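Local coordinates for protein Two-component system sensor histidine kinase (Bacteroides thetaiotaomicron, PDB 3OTT) that probably senses saccharides outside the cell through this propeller-bearing extracellular part and relays the signal by histidine phosphorylation to control transcription, at residues 122-127 with 131-136; 106-109 with 114-117. One frame throughout, in Å; residues are numbered along the deposited sequence.

Contact 1. Residues 122-127 with 131-136; sequences GLYTYQ and RKLTSF
Phe-136 and Leu-123 pair across the outer beta hairpin of a four-stranded antiparallel propeller blade, where strand 122-127 meets the blade's last strand, 133-136. Phe-136 N donates to Leu-123 O at 2.8 Å, and Thr-125 and Thr-134 form a two-way hydrogen-bonded pair. Between them, Thr-134 O also receives the CA-H of Tyr-124 (CA to O 3.2 Å). Phe-136 can be followed outward: CB lies close to Leu-123 O and beside Leu-123 CD2, CD1 passes the same Leu-123 O, and CE1 meets Thr-125 CB at 3.7 Å and lies near Thr-125 OG1. With CG beside the backbone N (chi1 -67°), the ring lies along strand 122-127 and turns its edge to that strand, Leu-123 O and Thr-125 CB both lying in its plane.

Tyr-124, Tyr-126, Leu-133 and Ser-135 occupy the other face of the sheet. Leu-133 CD1 fits between the two tyrosines, 4.0 Å from Tyr-124 CB and 4.2 Å from Tyr-126 CD1, while the Tyr-124 ring passes alongside Ser-135, CD2 near Ser-135 CA and CE2 near Ser-135 OG. Near the turn, Gln-127 N binds Lys-132 O, and the last backbone link, Arg-131 N to Gln-127 O, is weak at an N-H...O angle of 124°. Gln-127 OE1 accepts from Ser-130 N within the turn, whereas its NE2 reaches Tyr-327 of the second subunit. Arg-131 NH1 likewise bonds Tyr-422 of that subunit, so this end of the hairpin faces the second subunit of the assembly. Tyr-126 extends toward the same end, its CG anti to the backbone N (chi1 -172°). Its OH, hydrogen-bonded to Thr-99 OG1, touches Arg-131 CG at 3.5 Å, and Arg-131 O lies at the ring edge, 3.4 Å from Tyr-126 CE1.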
ATOM      1  N   GLY B 122     -28.692 -15.851  19.043  1.00 20.34           N
ATOM      2  CA  GLY B 122     -28.207 -16.423  17.793  1.00 17.71           C
ATOM      3  C   GLY B 122     -27.068 -15.614  17.166  1.00 17.58           C
ATOM      4  O   GLY B 122     -26.774 -14.471  17.568  1.00 15.89           O
ATOM      5  N   LEU B 123     -26.432 -16.234  16.175  1.00 16.49           N
ATOM      6  CA  LEU B 123     -25.356 -15.678  15.426  1.00 15.87           C
ATOM      7  C   LEU B 123     -25.808 -15.625  13.990  1.00 16.03           C
ATOM      8  O   LEU B 123     -26.435 -16.592  13.492  1.00 14.62           O
ATOM      9  CB  LEU B 123     -24.087 -16.561  15.530  1.00 15.88           C
ATOM     10  CG  LEU B 123     -22.848 -16.170  14.714  1.00 15.77           C
ATOM     11  CD1 LEU B 123     -22.218 -14.842  15.234  1.00 10.88           C
ATOM     12  CD2 LEU B 123     -21.782 -17.316  14.686  1.00 17.00           C
ATOM     13  N   TYR B 124     -25.478 -14.503  13.314  1.00 14.22           N
ATOM     14  CA  TYR B 124     -26.032 -14.278  11.983  1.00 14.85           C
ATOM     15  C   TYR B 124     -24.997 -13.681  11.063  1.00 13.78           C
ATOM     16  O   TYR B 124     -24.014 -13.067  11.491  1.00 14.04           O
ATOM     17  CB  TYR B 124     -27.279 -13.334  12.036  1.00 15.60           C
ATOM     18  CG  TYR B 124     -28.323 -13.811  13.019  1.00 18.07           C
ATOM     19  CD1 TYR B 124     -28.199 -13.539  14.382  1.00 16.85           C
ATOM     20  CD2 TYR B 124     -29.420 -14.571  12.580  1.00 17.81           C
ATOM     21  CE1 TYR B 124     -29.163 -13.994  15.293  1.00 19.52           C
ATOM     22  CE2 TYR B 124     -30.379 -14.996  13.455  1.00 20.24           C
ATOM     23  CZ  TYR B 124     -30.229 -14.728  14.814  1.00 20.04           C
ATOM     24  OH  TYR B 124     -31.181 -15.158  15.677  1.00 23.67           O
ATOM     25  N   THR B 125     -25.260 -13.838   9.791  1.00 13.70           N
ATOM     26  CA  THR B 125     -24.540 -13.143   8.776  1.00 14.10           C
ATOM     27  C   THR B 125     -25.511 -12.245   8.009  1.00 14.62           C
ATOM     28  O   THR B 125     -26.710 -12.570   7.842  1.00 13.16           O
ATOM     29  CB  THR B 125     -23.810 -14.217   7.958  1.00 16.24           C
ATOM     30  OG1 THR B 125     -22.410 -14.190   8.299  1.00 22.30           O
ATOM     31  CG2 THR B 125     -23.991 -14.132   6.574  1.00 13.35           C
ATOM     32  N   TYR B 126     -25.006 -11.087   7.580  1.00 14.54           N
ATOM     33  CA  TYR B 126     -25.787 -10.169   6.769  1.00 15.53           C
ATOM     34  C   TYR B 126     -24.970  -9.660   5.601  1.00 15.89           C
ATOM     35  O   TYR B 126     -23.995  -8.949   5.789  1.00 16.11           O
ATOM     36  CB  TYR B 126     -26.277  -8.993   7.606  1.00 15.41           C
ATOM     37  CG  TYR B 126     -27.254  -8.079   6.882  1.00 21.45           C
ATOM     38  CD1 TYR B 126     -28.395  -8.601   6.236  1.00 23.45           C
ATOM     39  CD2 TYR B 126     -27.042  -6.692   6.826  1.00 21.57           C
ATOM     40  CE1 TYR B 126     -29.333  -7.768   5.590  1.00 23.95           C
ATOM     41  CE2 TYR B 126     -27.963  -5.849   6.175  1.00 22.77           C
ATOM     42  CZ  TYR B 126     -29.099  -6.384   5.562  1.00 25.29           C
ATOM     43  OH  TYR B 126     -29.998  -5.546   4.911  1.00 24.19           O
ATOM     44  N   GLN B 127     -25.407 -10.010   4.403  1.00 15.81           N
ATOM     45  CA  GLN B 127     -24.666  -9.790   3.213  1.00 17.51           C
ATOM     46  C   GLN B 127     -25.149  -8.444   2.675  1.00 16.56           C
ATOM     47  O   GLN B 127     -26.297  -8.264   2.455  1.00 17.90           O
ATOM     48  CB  GLN B 127     -24.831 -10.990   2.232  1.00 17.80           C
ATOM     49  CG  GLN B 127     -23.628 -11.235   1.264  1.00 19.00           C
ATOM     50  CD  GLN B 127     -23.368 -10.038   0.257  1.00 23.46           C
ATOM     51  OE1 GLN B 127     -24.282  -9.500  -0.353  1.00 22.64           O
ATOM     52  NE2 GLN B 127     -22.097  -9.695   0.064  1.00 25.25           N
ATOM     53  N   ARG B 131     -28.533  -8.305   0.798  1.00 23.16           N
ATOM     54  CA  ARG B 131     -29.364  -8.157   1.988  1.00 24.29           C
ATOM     55  C   ARG B 131     -29.854  -9.534   2.555  1.00 24.41           C
ATOM     56  O   ARG B 131     -30.886  -9.630   3.245  1.00 23.82           O
ATOM     57  CB  ARG B 131     -30.480  -7.090   1.750  1.00 24.63           C
ATOM     58  CG  ARG B 131     -29.906  -5.633   1.412  1.00 31.69           C
ATOM     59  CD  ARG B 131     -30.974  -4.429   1.313  1.00 39.81           C
ATOM     60  NE  ARG B 131     -30.467  -3.180   1.960  1.00 48.36           N
ATOM     61  CZ  ARG B 131     -30.124  -2.008   1.359  1.00 50.81           C
ATOM     62  NH1 ARG B 131     -30.250  -1.815   0.029  1.00 50.80           N
ATOM     63  NH2 ARG B 131     -29.669  -0.991   2.118  1.00 48.26           N
ATOM     64  N   LYS B 132     -29.099 -10.597   2.286  1.00 25.25           N
ATOM     65  CA  LYS B 132     -29.437 -11.934   2.847  1.00 26.17           C
ATOM     66  C   LYS B 132     -28.981 -12.121   4.302  1.00 24.54           C
ATOM     67  O   LYS B 132     -27.844 -11.848   4.635  1.00 24.59           O
ATOM     68  CB  LYS B 132     -28.904 -13.085   1.984  1.00 27.11           C
ATOM     69  CG  LYS B 132     -29.253 -14.509   2.614  1.00 32.72           C
ATOM     70  CD  LYS B 132     -29.017 -15.746   1.715  1.00 38.12           C
ATOM     71  CE  LYS B 132     -30.066 -15.905   0.565  1.00 44.22           C
ATOM     72  NZ  LYS B 132     -31.557 -15.948   0.940  1.00 46.61           N
ATOM     73  N   LEU B 133     -29.881 -12.591   5.151  1.00 24.08           N
ATOM     74  CA  LEU B 133     -29.626 -12.853   6.549  1.00 23.55           C
ATOM     75  C   LEU B 133     -29.625 -14.342   6.710  1.00 24.41           C
ATOM     76  O   LEU B 133     -30.574 -15.018   6.307  1.00 24.99           O
ATOM     77  CB  LEU B 133     -30.744 -12.247   7.417  1.00 23.97           C
ATOM     78  CG  LEU B 133     -30.517 -12.305   8.935  1.00 22.66           C
ATOM     79  CD1 LEU B 133     -29.417 -11.346   9.312  1.00 17.51           C
ATOM     80  CD2 LEU B 133     -31.832 -11.907   9.637  1.00 22.57           C
ATOM     81  N   THR B 134     -28.538 -14.853   7.276  1.00 24.39           N
ATOM     82  CA  THR B 134     -28.271 -16.270   7.377  1.00 23.54           C
ATOM     83  C   THR B 134     -27.998 -16.508   8.828  1.00 23.19           C
ATOM     84  O   THR B 134     -27.279 -15.745   9.444  1.00 23.52           O
ATOM     85  CB  THR B 134     -26.980 -16.680   6.633  1.00 23.52           C
ATOM     86  OG1 THR B 134     -27.159 -16.546   5.215  1.00 25.19           O
ATOM     87  CG2 THR B 134     -26.620 -18.116   6.954  1.00 20.65           C
ATOM     88  N   SER B 135     -28.519 -17.609   9.344  1.00 23.71           N
ATOM     89  CA  SER B 135     -28.477 -17.916  10.740  1.00 24.05           C
ATOM     90  C   SER B 135     -27.512 -19.036  10.985  1.00 24.45           C
ATOM     91  O   SER B 135     -27.386 -19.914  10.163  1.00 24.14           O
ATOM     92  CB  SER B 135     -29.870 -18.356  11.160  1.00 25.48           C
ATOM     93  OG  SER B 135     -29.868 -18.840  12.481  1.00 28.02           O
ATOM     94  N   PHE B 136     -26.843 -18.999  12.131  1.00 25.28           N
ATOM     95  CA  PHE B 136     -25.933 -20.041  12.554  1.00 26.46           C
ATOM     96  C   PHE B 136     -26.317 -20.495  13.913  1.00 27.86           C
ATOM     97  O   PHE B 136     -26.562 -19.676  14.813  1.00 28.30           O
ATOM     98  CB  PHE B 136     -24.500 -19.519  12.603  1.00 26.51           C
ATOM     99  CG  PHE B 136     -23.961 -19.178  11.262  1.00 28.31           C
ATOM    100  CD1 PHE B 136     -24.138 -17.896  10.737  1.00 26.42           C
ATOM    101  CD2 PHE B 136     -23.359 -20.158  10.482  1.00 27.72           C
ATOM    102  CE1 PHE B 136     -23.714 -17.591   9.479  1.00 26.70           C
ATOM    103  CE2 PHE B 136     -22.902 -19.841   9.226  1.00 27.60           C
ATOM    104  CZ  PHE B 136     -23.074 -18.570   8.729  1.00 29.37           C
TER

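Contact 2. Residues 106-109 with 114-117; sequences RTMA and TLWL
The indole of Trp-116 turns an edge to Ala-109, whose carbonyl O lies in the ring plane, 3.7 Å from Trp-116 CD1 and 3.3 Å from Trp-116 CB. Beyond this hairpin, Phe-136 meets the same indole with planes about 25° apart, Tyr-170 packs edge-to-face with it, and Gln-111 OE1 accepts from its NE1, which helps fix its rotation. Ala-109 and Trp-116 form a hydrogen-bonded antiparallel pair: Trp-116 N donates to Ala-109 O at 2.8 Å, and Ala-109 N returns a bond to Trp-116 O at 3.0 Å. Trp-116 O also takes the CA-H of Met-108.

Met-108, Leu-115 and Leu-117 share the other face. Met-108 sets CG beside its backbone N (chi1 -64°), where it meets Leu-117 CD2 at 3.9 Å; Met-108 CB faces Leu-115 CD1. Strand 67-71 of the preceding propeller blade covers this face, and Ile-151 of the following blade packs on Ala-109 and Trp-116. Arg-106 and Thr-107 both pair with Gly-118 in a classic beta bulge. Ala-109 and Trp-116 thus satisfy each other's backbone groups, Met-108 and the leucines make one face apolar, and Thr-107 OG1 on the other bonds Ile-151 N, as suits a blade packed between its neighbours.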
ATOM      1  N   ARG B 106     -25.502  -7.621  20.228  1.00 12.37           N
ATOM      2  CA  ARG B 106     -24.517  -7.333  21.249  1.00 14.76           C
ATOM      3  C   ARG B 106     -23.166  -7.100  20.605  1.00 15.59           C
ATOM      4  O   ARG B 106     -22.323  -6.432  21.180  1.00 17.41           O
ATOM      5  CB  ARG B 106     -24.399  -8.481  22.254  1.00 15.50           C
ATOM      6  CG  ARG B 106     -25.524  -8.617  23.244  1.00 17.55           C
ATOM      7  CD  ARG B 106     -25.525  -7.450  24.265  1.00 17.34           C
ATOM      8  NE  ARG B 106     -26.665  -7.564  25.190  1.00 14.08           N
ATOM      9  CZ  ARG B 106     -27.909  -7.222  24.860  1.00 17.91           C
ATOM     10  NH1 ARG B 106     -28.173  -6.769  23.629  1.00 17.02           N
ATOM     11  NH2 ARG B 106     -28.896  -7.307  25.758  1.00 16.57           N
ATOM     12  N   THR B 107     -22.942  -7.612  19.400  1.00 15.80           N
ATOM     13  CA  THR B 107     -21.619  -7.511  18.807  1.00 15.32           C
ATOM     14  C   THR B 107     -21.714  -7.590  17.315  1.00 15.50           C
ATOM     15  O   THR B 107     -22.617  -8.267  16.775  1.00 15.33           O
ATOM     16  CB  THR B 107     -20.648  -8.652  19.362  1.00 16.47           C
ATOM     17  OG1 THR B 107     -19.394  -8.553  18.695  1.00 17.66           O
ATOM     18  CG2 THR B 107     -21.203 -10.124  19.017  1.00 17.32           C
ATOM     19  N   MET B 108     -20.802  -6.915  16.615  1.00 16.02           N
ATOM     20  CA  MET B 108     -20.828  -6.858  15.119  1.00 15.95           C
ATOM     21  C   MET B 108     -19.417  -6.873  14.579  1.00 15.09           C
ATOM     22  O   MET B 108     -18.548  -6.336  15.226  1.00 15.36           O
ATOM     23  CB  MET B 108     -21.496  -5.603  14.611  1.00 16.34           C
ATOM     24  CG  MET B 108     -22.976  -5.463  14.962  1.00 22.32           C
ATOM     25  SD  MET B 108     -23.898  -3.989  14.267  1.00 30.75           S
ATOM     26  CE  MET B 108     -23.157  -2.698  15.052  1.00 26.04           C
ATOM     27  N   ALA B 109     -19.173  -7.523  13.430  1.00 14.34           N
ATOM     28  CA  ALA B 109     -17.844  -7.524  12.818  1.00 13.65           C
ATOM     29  C   ALA B 109     -18.026  -7.697  11.353  1.00 14.12           C
ATOM     30  O   ALA B 109     -18.781  -8.599  10.922  1.00 15.32           O
ATOM     31  CB  ALA B 109     -17.002  -8.631  13.375  1.00 13.90           C
ATOM     32  N   THR B 114     -19.727  -8.713   4.089  1.00 19.09           N
ATOM     33  CA  THR B 114     -20.617  -9.434   4.935  1.00 19.11           C
ATOM     34  C   THR B 114     -20.467  -8.931   6.378  1.00 18.16           C
ATOM     35  O   THR B 114     -19.346  -8.898   6.893  1.00 17.74           O
ATOM     36  CB  THR B 114     -20.289 -10.916   4.888  1.00 19.11           C
ATOM     37  OG1 THR B 114     -20.537 -11.393   3.567  1.00 21.73           O
ATOM     38  CG2 THR B 114     -21.205 -11.641   5.778  1.00 21.27           C
ATOM     39  N   LEU B 115     -21.591  -8.602   7.025  1.00 16.43           N
ATOM     40  CA  LEU B 115     -21.604  -8.195   8.432  1.00 15.82           C
ATOM     41  C   LEU B 115     -22.091  -9.356   9.324  1.00 16.12           C
ATOM     42  O   LEU B 115     -23.212  -9.848   9.156  1.00 14.93           O
ATOM     43  CB  LEU B 115     -22.532  -6.993   8.616  1.00 15.52           C
ATOM     44  CG  LEU B 115     -22.628  -6.315   9.995  1.00 16.99           C
ATOM     45  CD1 LEU B 115     -21.293  -5.697  10.454  1.00 15.20           C
ATOM     46  CD2 LEU B 115     -23.710  -5.298  10.081  1.00 15.85           C
ATOM     47  N   TRP B 116     -21.224  -9.776  10.256  1.00 15.54           N
ATOM     48  CA  TRP B 116     -21.513 -10.759  11.266  1.00 15.74           C
ATOM     49  C   TRP B 116     -22.220 -10.063  12.460  1.00 16.68           C
ATOM     50  O   TRP B 116     -21.760  -9.021  12.933  1.00 17.61           O
ATOM     51  CB  TRP B 116     -20.207 -11.421  11.762  1.00 14.90           C
ATOM     52  CG  TRP B 116     -19.582 -12.418  10.797  1.00 15.80           C
ATOM     53  CD1 TRP B 116     -18.771 -12.127   9.724  1.00 12.99           C
ATOM     54  CD2 TRP B 116     -19.745 -13.853  10.795  1.00 13.36           C
ATOM     55  NE1 TRP B 116     -18.415 -13.282   9.070  1.00 16.12           N
ATOM     56  CE2 TRP B 116     -18.969 -14.360   9.715  1.00 17.17           C
ATOM     57  CE3 TRP B 116     -20.412 -14.756  11.624  1.00 16.60           C
ATOM     58  CZ2 TRP B 116     -18.877 -15.743   9.418  1.00 13.25           C
ATOM     59  CZ3 TRP B 116     -20.341 -16.157  11.320  1.00 13.10           C
ATOM     60  CH2 TRP B 116     -19.562 -16.618  10.221  1.00 15.37           C
ATOM     61  N   LEU B 117     -23.282 -10.686  12.971  1.00 15.97           N
ATOM     62  CA  LEU B 117     -24.107 -10.163  14.052  1.00 14.50           C
ATOM     63  C   LEU B 117     -24.158 -11.230  15.099  1.00 13.24           C
ATOM     64  O   LEU B 117     -24.538 -12.382  14.813  1.00 14.10           O
ATOM     65  CB  LEU B 117     -25.580  -9.917  13.576  1.00 14.46           C
ATOM     66  CG  LEU B 117     -25.778  -9.066  12.310  1.00 16.33           C
ATOM     67  CD1 LEU B 117     -27.254  -8.967  11.800  1.00 18.18           C
ATOM     68  CD2 LEU B 117     -25.156  -7.633  12.553  1.00 18.82           C
TER

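In the fold
Contacts 1 and 2 are successive hairpins of one blade, with strand order 105-111, 114-119, 122-127, 133-136; their centres lie about 9 Å apart. Strands 114-119 and 122-127 join them: Tyr-126 N to Leu-115 O and Tyr-124 N to Leu-117 O are probable hydrogen bonds, and Thr-125 OG1 packs on Trp-116 CD2. Contact 2 is the core member, mostly buried and largely apolar, with Met-108, Leu-115 and Leu-117 on one face and Trp-116 and Ala-109 beside threonines on the other. Contact 1, at the blade's outer edge, is only partly buried; threonines, a serine and tyrosine hydroxyls mix with its apolar residues, and its turn end, unlike contact 2, reaches the second subunit.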